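Local coordinates for single-strand DNA-binding protein (Agrobacterium tumefaciens, PDB 3BTP) that binds single-stranded DNA regardless of base sequence and mediates nuclear uptake of single-stranded T-DNA copies during DNA transformation by Agrobacterium, at residues G242-Q247 with F274-A279; D281-A284 with E289-E292; D302-L307 with M314-Y319. All blocks are in the same frame, centred on the assembly; numbering follows the deposited sequence.

The three contacts follow one another along the chain, each closing before the next opens. Contact 1 closes the longest loop, from strand 243-245 to the end of strand 272-275, with strand 263-266 inside it. Contact 2 closes the short connection from the 281-284 turn into helix 288-299. Contact 3 closes the hairpin of strands 304-308 and 314-316, whose end runs into helix 317-323. None is nested and none cross. Contacts 1 and 3 reach the same four-stranded antiparallel sheet. Contact 2 touches both others: Arg277 NH2 lies 3.0 Å from Tyr283 O, and Glu292 CA packs 3.9 Å from Ile305 CD1.

Contact 1: residues G242-Q247 with F274-A279; sequences GRREIQ and FSYRFA
Tyr276 is the first residue of 274-279 to meet the other segment. The edge of its ring faces Arg244, with Tyr276 CD1 3.6 Å from Arg244 NH2. The guanidinium and the ring are nearly perpendicular, their planes 81° apart, so this is not a flat stack. The Tyr276 ring stacks instead on Tyr241. Next along the chain, Arg277 offers its backbone carbonyl. Arg277 O lies 2.8 Å from Arg244 NH2, close to the guanidinium plane at its edge. The N-H points poorly, at 116°, and the hydrogen bond is weak. The side chain of Arg277 leads away from the contact to a salt bridge with Asp281. The chain of Arg244 is bent at chi2 (-71°) and then extended, and ends at the other segment. Arg244 NH1 donates to Arg243 O at 3.0 Å. That bond is nearly straight, but the donor sits above the carbonyl plane. Arg244 NH1 also donates to Tyr241 O, and Arg244 NE forms a salt bridge with Asp262. These partners hold the guanidinium in place and fix its rotation. Asp262 also accepts from Arg277 N, so one carboxylate serves both sides of the contact. Through Arg244 the contact joins the two-stranded antiparallel hairpin of 235-237 and 243-245 to the loop that leaves strand 272-275, the outermost strand of the four-stranded sheet.

Contact 2: residues D281-A284 with E289-E292; sequences DAYA and EEFE
Tyr283 turns its CG beside its backbone N (chi1 -73°), which sends the ring toward the helix. Phe291 has CG anti to its own N (chi1 170°), which brings its ring edge up to the face of Tyr283. The two rings form a T-shaped pair, with centroids 5.4 Å apart and planes at 86°. Phe291 CD1 stands above the tyrosine plane, offset toward the rim, and is 3.9 Å from Tyr283 CE2. Phe291 CB lies over the tyrosine ring too, as a CH-pi contact 4.2 Å from its centroid. Tyr283 CE1 reaches the helix backbone, 3.5 Å from Phe291 CA. Glu290 borders the contact through its backbone and the CG methylene. Tyr283 is held by a type I beta turn from Asp281 to Ala284, in the loop before helix 288-299. The turn is closed by Ala284 N donating to Asp281 O. An Asx turn overlaps it: Tyr283 N donates to Asp281 OD1 at 3.2 Å, from above the carboxylate plane. Asp281 OD2 accepts from Phe278 N, so the same carboxylate binds the chain before and after itself. Both rings also touch Phe332 of helix 327-335, and Phe291 packs on Ile263 and Ile265 of strand 263-266.

Contact 3: residues D302-L307 with M314-Y319; sequences DTEIKL and MHDSKY
Lys306 and Asp316 pair in a beta hairpin, the last two strands, in order across it, of a four-stranded antiparallel sheet; strand 314-316 passes straight into helix 317-323. Met314 also bonds Tyr159 by backbone. Leu307 and His315 form the hydrogen-bonded pair, with Leu307 N to His315 O at 2.7 Å and His315 N to Leu307 O at 3.0 Å. By backbone, Lys306 and Asp316 are a non-hydrogen-bonded pair. Ser317 N adds a bond to Ile305 O at 2.9 Å. Lys306 bends at chi2 (-58°), and its CB packs on Met314 CB. Lys306 NZ forms salt bridges to Glu304 OE1, met from above its plane, and to Asp316 OD1 at 2.9 Å, met on the anti side but tilted out of plane; the three make a salt-bridge network. The ammonium probably offsets the repulsion between these acids; Gly157 O is a further acceptor, and Arg153 a second partner for Glu304. Asp316 is also the helix N-cap, its OD2 accepting weakly from Lys318 N and Tyr319 N. His315 NE2 hydrogen-bonds an acidic side chain of another protein's chain. A water accepts from Ile305 N, donates to Asp316 OD1 and is hydrogen-bonded to Ser317 OG at 2.7 Å.

Contact 1: residues G242-Q247 with F274-A279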
loop_
_atom_site.group_PDB
_atom_site.type_symbol
_atom_site.label_atom_id
_atom_site.label_comp_id
_atom_site.label_asym_id
_atom_site.label_seq_id
_atom_site.Cartn_x
_atom_site.Cartn_y
_atom_site.Cartn_z
ATOM N N GLY A 242 5.174 20.499 -17.219
ATOM C CA GLY A 242 3.732 20.283 -17.222
ATOM C C GLY A 242 3.142 20.523 -15.818
ATOM O O GLY A 242 3.811 20.976 -14.901
ATOM N N ARG A 243 1.868 20.252 -15.666
ATOM C CA ARG A 243 1.173 20.382 -14.363
ATOM C C ARG A 243 1.220 19.098 -13.542
ATOM O O ARG A 243 1.333 18.008 -14.093
ATOM C CB ARG A 243 -0.311 20.592 -14.672
ATOM C CG ARG A 243 -0.523 21.918 -15.293
ATOM C CD ARG A 243 -1.914 22.364 -15.036
ATOM N NE ARG A 243 -2.916 21.382 -15.446
ATOM C CZ ARG A 243 -4.202 21.677 -15.354
ATOM N NH1 ARG A 243 -4.531 22.922 -14.855
ATOM N NH2 ARG A 243 -5.105 20.773 -15.763
ATOM N N ARG A 244 1.034 19.208 -12.236
ATOM C CA ARG A 244 0.828 18.013 -11.451
ATOM C C ARG A 244 -0.356 18.133 -10.495
ATOM O O ARG A 244 -0.486 19.109 -9.735
ATOM C CB ARG A 244 2.081 17.680 -10.643
ATOM C CG ARG A 244 3.303 17.279 -11.408
ATOM C CD ARG A 244 3.231 15.889 -12.074
ATOM N NE ARG A 244 4.558 15.719 -12.698
ATOM C CZ ARG A 244 4.949 16.259 -13.878
ATOM N NH1 ARG A 244 4.101 17.014 -14.625
ATOM N NH2 ARG A 244 6.202 16.046 -14.340
ATOM N N GLU A 245 -1.189 17.108 -10.482
ATOM C CA GLU A 245 -2.353 17.108 -9.597
ATOM C C GLU A 245 -1.978 16.889 -8.100
ATOM O O GLU A 245 -1.112 16.089 -7.794
ATOM C CB GLU A 245 -3.322 16.051 -10.054
ATOM C CG GLU A 245 -4.688 16.360 -9.612
ATOM C CD GLU A 245 -5.651 15.263 -9.962
ATOM O OE1 GLU A 245 -5.440 14.593 -11.012
ATOM O OE2 GLU A 245 -6.608 15.057 -9.175
ATOM N N ILE A 246 -2.632 17.607 -7.180
ATOM C CA ILE A 246 -2.424 17.375 -5.732
ATOM C C ILE A 246 -3.775 17.125 -5.084
ATOM O O ILE A 246 -4.817 17.410 -5.688
ATOM C CB ILE A 246 -1.630 18.538 -5.010
ATOM C CG1 ILE A 246 -2.445 19.819 -5.086
ATOM C CG2 ILE A 246 -0.169 18.645 -5.608
ATOM C CD1 ILE A 246 -1.808 21.052 -4.495
ATOM N N GLN A 247 -3.725 16.632 -3.846
ATOM C CA GLN A 247 -4.839 16.226 -3.023
ATOM C C GLN A 247 -5.428 17.371 -2.138
ATOM O O GLN A 247 -6.645 17.432 -1.878
ATOM C CB GLN A 247 -4.289 15.034 -2.176
ATOM C CG GLN A 247 -5.300 14.105 -1.645
ATOM C CD GLN A 247 -6.279 13.631 -2.716
ATOM O OE1 GLN A 247 -5.961 13.534 -3.922
ATOM N NE2 GLN A 247 -7.435 13.331 -2.291
ATOM N N PHE A 274 16.830 13.846 -7.615
ATOM C CA PHE A 274 15.437 14.117 -7.873
ATOM C C PHE A 274 15.238 14.278 -9.319
ATOM O O PHE A 274 16.079 14.791 -9.985
ATOM C CB PHE A 274 15.026 15.405 -7.247
ATOM C CG PHE A 274 14.723 15.301 -5.798
ATOM C CD1 PHE A 274 13.667 14.525 -5.352
ATOM C CD2 PHE A 274 15.447 16.051 -4.877
ATOM C CE1 PHE A 274 13.355 14.483 -4.014
ATOM C CE2 PHE A 274 15.134 16.011 -3.557
ATOM C CZ PHE A 274 14.106 15.224 -3.107
ATOM N N SER A 275 14.076 13.876 -9.787
ATOM C CA SER A 275 13.764 13.898 -11.192
ATOM C C SER A 275 12.266 14.201 -11.449
ATOM O O SER A 275 11.376 13.803 -10.672
ATOM C CB SER A 275 14.139 12.540 -11.751
ATOM O OG SER A 275 14.543 12.690 -13.090
ATOM N N TYR A 276 12.021 14.940 -12.543
ATOM C CA TYR A 276 10.683 15.114 -13.157
ATOM C C TYR A 276 10.592 14.356 -14.504
ATOM O O TYR A 276 11.510 14.417 -15.270
ATOM C CB TYR A 276 10.447 16.567 -13.453
ATOM C CG TYR A 276 9.919 17.410 -12.353
ATOM C CD1 TYR A 276 8.563 17.328 -11.986
ATOM C CD2 TYR A 276 10.748 18.356 -11.704
ATOM C CE1 TYR A 276 8.024 18.151 -10.968
ATOM C CE2 TYR A 276 10.213 19.192 -10.694
ATOM C CZ TYR A 276 8.860 19.064 -10.335
ATOM O OH TYR A 276 8.322 19.851 -9.329
ATOM N N ARG A 277 9.492 13.652 -14.762
ATOM C CA ARG A 277 9.118 13.194 -16.079
ATOM C C ARG A 277 8.553 14.372 -16.885
ATOM O O ARG A 277 8.086 15.382 -16.313
ATOM C CB ARG A 277 8.076 12.045 -15.986
ATOM C CG ARG A 277 8.640 10.589 -15.831
ATOM C CD ARG A 277 7.603 9.419 -16.160
ATOM N NE ARG A 277 7.622 8.829 -17.550
ATOM C CZ ARG A 277 8.602 9.099 -18.370
ATOM N NH1 ARG A 277 9.567 9.840 -17.895
ATOM N NH2 ARG A 277 8.680 8.595 -19.580
ATOM N N PHE A 278 8.610 14.268 -18.215
ATOM C CA PHE A 278 7.792 15.137 -19.101
ATOM C C PHE A 278 7.370 14.370 -20.355
ATOM O O PHE A 278 8.058 13.421 -20.753
ATOM C CB PHE A 278 8.436 16.526 -19.430
ATOM C CG PHE A 278 9.869 16.455 -19.941
ATOM C CD1 PHE A 278 10.144 16.512 -21.323
ATOM C CD2 PHE A 278 10.940 16.337 -19.044
ATOM C CE1 PHE A 278 11.447 16.422 -21.804
ATOM C CE2 PHE A 278 12.265 16.264 -19.504
ATOM C CZ PHE A 278 12.511 16.300 -20.903
ATOM N N ALA A 279 6.212 14.745 -20.919
ATOM C CA ALA A 279 5.743 14.231 -22.232
ATOM C C ALA A 279 6.872 14.296 -23.225
ATOM O O ALA A 279 7.452 15.391 -23.448
ATOM C CB ALA A 279 4.543 15.046 -22.762
#

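Contact 2: residues D281-A284 with E289-E292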
loop_
_atom_site.group_PDB
_atom_site.type_symbol
_atom_site.label_atom_id
_atom_site.label_comp_id
_atom_site.label_asym_id
_atom_site.label_seq_id
_atom_site.Cartn_x
_atom_site.Cartn_y
_atom_site.Cartn_z
ATOM N N ASP A 281 9.957 12.612 -22.966
ATOM C CA ASP A 281 11.326 12.655 -22.416
ATOM C C ASP A 281 12.118 11.433 -22.828
ATOM O O ASP A 281 11.604 10.596 -23.555
ATOM C CB ASP A 281 11.351 12.905 -20.877
ATOM C CG ASP A 281 10.585 11.809 -20.048
ATOM O OD1 ASP A 281 10.331 10.693 -20.534
ATOM O OD2 ASP A 281 10.215 12.087 -18.888
ATOM N N ALA A 282 13.375 11.339 -22.394
ATOM C CA ALA A 282 14.231 10.188 -22.758
ATOM C C ALA A 282 13.573 8.810 -22.495
ATOM O O ALA A 282 13.952 7.819 -23.154
ATOM C CB ALA A 282 15.633 10.280 -22.098
ATOM N N TYR A 283 12.572 8.739 -21.588
ATOM C CA TYR A 283 11.844 7.472 -21.388
ATOM C C TYR A 283 10.424 7.433 -21.962
ATOM O O TYR A 283 9.645 6.554 -21.571
ATOM C CB TYR A 283 11.846 7.018 -19.902
ATOM C CG TYR A 283 13.202 6.493 -19.455
ATOM C CD1 TYR A 283 13.487 5.115 -19.454
ATOM C CD2 TYR A 283 14.216 7.383 -19.101
ATOM C CE1 TYR A 283 14.728 4.650 -19.100
ATOM C CE2 TYR A 283 15.461 6.935 -18.761
ATOM C CZ TYR A 283 15.718 5.582 -18.751
ATOM O OH TYR A 283 16.981 5.206 -18.357
ATOM N N ALA A 284 10.049 8.363 -22.834
ATOM C CA ALA A 284 8.713 8.276 -23.450
ATOM C C ALA A 284 8.373 6.867 -24.019
ATOM O O ALA A 284 9.157 6.263 -24.780
ATOM C CB ALA A 284 8.519 9.353 -24.519
ATOM N N GLU A 289 10.506 -0.503 -15.467
ATOM C CA GLU A 289 11.596 -1.506 -15.295
ATOM C C GLU A 289 12.894 -1.202 -16.061
ATOM O O GLU A 289 13.984 -1.517 -15.612
ATOM C CB GLU A 289 11.093 -2.929 -15.656
ATOM C CG GLU A 289 10.017 -3.442 -14.679
ATOM C CD GLU A 289 8.650 -2.631 -14.675
ATOM O OE1 GLU A 289 8.177 -2.144 -15.752
ATOM O OE2 GLU A 289 8.033 -2.541 -13.551
ATOM N N GLU A 290 12.762 -0.577 -17.211
ATOM C CA GLU A 290 13.937 -0.065 -17.932
ATOM C C GLU A 290 14.616 1.118 -17.205
ATOM O O GLU A 290 15.843 1.221 -17.156
ATOM C CB GLU A 290 13.507 0.347 -19.351
ATOM C CG GLU A 290 14.657 0.538 -20.300
ATOM C CD GLU A 290 14.155 0.628 -21.744
ATOM O OE1 GLU A 290 13.048 0.067 -22.019
ATOM O OE2 GLU A 290 14.852 1.270 -22.562
ATOM N N PHE A 291 13.803 2.042 -16.698
ATOM C CA PHE A 291 14.376 3.178 -15.971
ATOM C C PHE A 291 15.118 2.623 -14.779
ATOM O O PHE A 291 16.235 2.978 -14.507
ATOM C CB PHE A 291 13.268 4.168 -15.595
ATOM C CG PHE A 291 13.697 5.249 -14.637
ATOM C CD1 PHE A 291 14.422 6.373 -15.094
ATOM C CD2 PHE A 291 13.394 5.136 -13.266
ATOM C CE1 PHE A 291 14.823 7.384 -14.207
ATOM C CE2 PHE A 291 13.754 6.131 -12.382
ATOM C CZ PHE A 291 14.491 7.279 -12.839
ATOM N N GLU A 292 14.449 1.715 -14.091
ATOM C CA GLU A 292 14.920 1.050 -12.920
ATOM C C GLU A 292 16.309 0.376 -13.156
ATOM O O GLU A 292 17.240 0.517 -12.334
ATOM C CB GLU A 292 13.868 0.030 -12.502
ATOM C CG GLU A 292 14.374 -0.930 -11.490
ATOM C CD GLU A 292 13.271 -1.667 -10.769
ATOM O OE1 GLU A 292 12.303 -2.128 -11.428
ATOM O OE2 GLU A 292 13.375 -1.801 -9.526
#

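Contact 3: residues D302-L307 with M314-Y319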
loop_
_atom_site.group_PDB
_atom_site.type_symbol
_atom_site.label_atom_id
_atom_site.label_comp_id
_atom_site.label_asym_id
_atom_site.label_seq_id
_atom_site.Cartn_x
_atom_site.Cartn_y
_atom_site.Cartn_z
ATOM N N ASP A 302 21.647 -1.671 -4.985
ATOM C CA ASP A 302 20.997 -1.398 -3.695
ATOM C C ASP A 302 20.285 -0.038 -3.630
ATOM O O ASP A 302 19.819 0.353 -2.556
ATOM C CB ASP A 302 22.028 -1.413 -2.551
ATOM C CG ASP A 302 22.378 -2.837 -2.070
ATOM O OD1 ASP A 302 21.932 -3.820 -2.716
ATOM O OD2 ASP A 302 23.097 -2.961 -1.032
ATOM N N THR A 303 20.266 0.681 -4.750
ATOM C CA THR A 303 19.602 1.973 -4.902
ATOM C C THR A 303 18.082 1.886 -4.704
ATOM O O THR A 303 17.463 0.973 -5.158
ATOM C CB THR A 303 19.928 2.597 -6.293
ATOM O OG1 THR A 303 21.346 2.687 -6.403
ATOM C CG2 THR A 303 19.416 4.047 -6.403
ATOM N N GLU A 304 17.500 2.848 -4.005
ATOM C CA GLU A 304 16.033 2.890 -3.819
ATOM C C GLU A 304 15.398 3.917 -4.746
ATOM O O GLU A 304 15.934 4.959 -4.949
ATOM C CB GLU A 304 15.722 3.223 -2.377
ATOM C CG GLU A 304 15.798 1.998 -1.509
ATOM C CD GLU A 304 15.672 2.293 0.004
ATOM O OE1 GLU A 304 15.188 3.400 0.440
ATOM O OE2 GLU A 304 16.049 1.360 0.754
ATOM N N ILE A 305 14.242 3.618 -5.290
ATOM C CA ILE A 305 13.530 4.590 -6.098
ATOM C C ILE A 305 12.175 4.795 -5.494
ATOM O O ILE A 305 11.459 3.840 -5.314
ATOM C CB ILE A 305 13.311 4.102 -7.605
ATOM C CG1 ILE A 305 14.654 3.726 -8.289
ATOM C CG2 ILE A 305 12.574 5.201 -8.412
ATOM C CD1 ILE A 305 14.462 2.935 -9.549
ATOM N N LYS A 306 11.827 6.057 -5.224
ATOM C CA LYS A 306 10.516 6.499 -4.773
ATOM C C LYS A 306 9.804 7.275 -5.847
ATOM O O LYS A 306 10.371 8.147 -6.526
ATOM C CB LYS A 306 10.616 7.460 -3.572
ATOM C CG LYS A 306 11.714 7.078 -2.658
ATOM C CD LYS A 306 11.591 5.631 -2.080
ATOM C CE LYS A 306 12.864 5.350 -1.210
ATOM N NZ LYS A 306 12.802 4.066 -0.425
ATOM N N LEU A 307 8.520 6.979 -5.907
ATOM C CA LEU A 307 7.606 7.576 -6.875
ATOM C C LEU A 307 6.505 8.298 -6.059
ATOM O O LEU A 307 5.850 7.714 -5.185
ATOM C CB LEU A 307 7.080 6.456 -7.737
ATOM C CG LEU A 307 7.804 5.953 -8.986
ATOM C CD1 LEU A 307 9.123 6.550 -9.311
ATOM C CD2 LEU A 307 7.891 4.487 -8.966
ATOM N N MET A 314 6.117 9.717 -1.016
ATOM C CA MET A 314 7.044 9.080 -1.937
ATOM C C MET A 314 7.116 7.613 -1.632
ATOM O O MET A 314 7.832 7.179 -0.719
ATOM C CB MET A 314 8.417 9.737 -1.744
ATOM C CG MET A 314 8.320 11.198 -1.898
ATOM S SD MET A 314 8.839 11.886 -3.468
ATOM C CE MET A 314 8.834 10.643 -4.488
ATOM N N HIS A 315 6.356 6.832 -2.400
ATOM C CA HIS A 315 6.287 5.416 -2.231
ATOM C C HIS A 315 7.468 4.747 -2.907
ATOM O O HIS A 315 7.818 5.075 -4.071
ATOM C CB HIS A 315 4.989 4.821 -2.787
ATOM C CG HIS A 315 3.736 5.264 -2.090
ATOM N ND1 HIS A 315 3.276 4.682 -0.911
ATOM C CD2 HIS A 315 2.820 6.191 -2.429
ATOM C CE1 HIS A 315 2.142 5.262 -0.543
ATOM N NE2 HIS A 315 1.839 6.174 -1.456
ATOM N N ASP A 316 8.108 3.842 -2.152
ATOM C CA ASP A 316 9.108 2.976 -2.678
ATOM C C ASP A 316 8.473 2.156 -3.787
ATOM O O ASP A 316 7.371 1.607 -3.652
ATOM C CB ASP A 316 9.644 2.033 -1.614
ATOM C CG ASP A 316 10.884 1.262 -2.101
ATOM O OD1 ASP A 316 12.015 1.875 -2.207
ATOM O OD2 ASP A 316 10.716 0.066 -2.413
ATOM N N SER A 317 9.224 2.061 -4.886
ATOM C CA SER A 317 8.849 1.325 -6.109
ATOM C C SER A 317 8.528 -0.183 -5.852
ATOM O O SER A 317 7.512 -0.718 -6.360
ATOM C CB SER A 317 9.988 1.530 -7.141
ATOM O OG SER A 317 11.068 0.638 -6.861
ATOM N N LYS A 318 9.345 -0.859 -5.050
ATOM C CA LYS A 318 9.056 -2.261 -4.661
ATOM C C LYS A 318 7.837 -2.407 -3.749
ATOM O O LYS A 318 7.089 -3.358 -3.859
ATOM C CB LYS A 318 10.289 -2.869 -3.960
ATOM C CG LYS A 318 11.555 -2.740 -4.781
ATOM C CD LYS A 318 12.759 -3.627 -4.245
ATOM C CE LYS A 318 13.841 -3.767 -5.463
ATOM N NZ LYS A 318 14.257 -5.180 -5.779
ATOM N N TYR A 319 7.636 -1.490 -2.803
ATOM C CA TYR A 319 6.350 -1.473 -2.086
ATOM C C TYR A 319 5.111 -1.423 -3.063
ATOM O O TYR A 319 4.125 -2.176 -2.938
ATOM C CB TYR A 319 6.245 -0.323 -1.082
ATOM C CG TYR A 319 4.965 -0.479 -0.312
ATOM C CD1 TYR A 319 4.785 -1.556 0.543
ATOM C CD2 TYR A 319 3.895 0.388 -0.513
ATOM C CE1 TYR A 319 3.606 -1.734 1.245
ATOM C CE2 TYR A 319 2.700 0.241 0.182
ATOM C CZ TYR A 319 2.551 -0.845 1.036
ATOM O OH TYR A 319 1.378 -1.016 1.746
HETATM O O HOH W 1 12.751 0.809 -4.769
#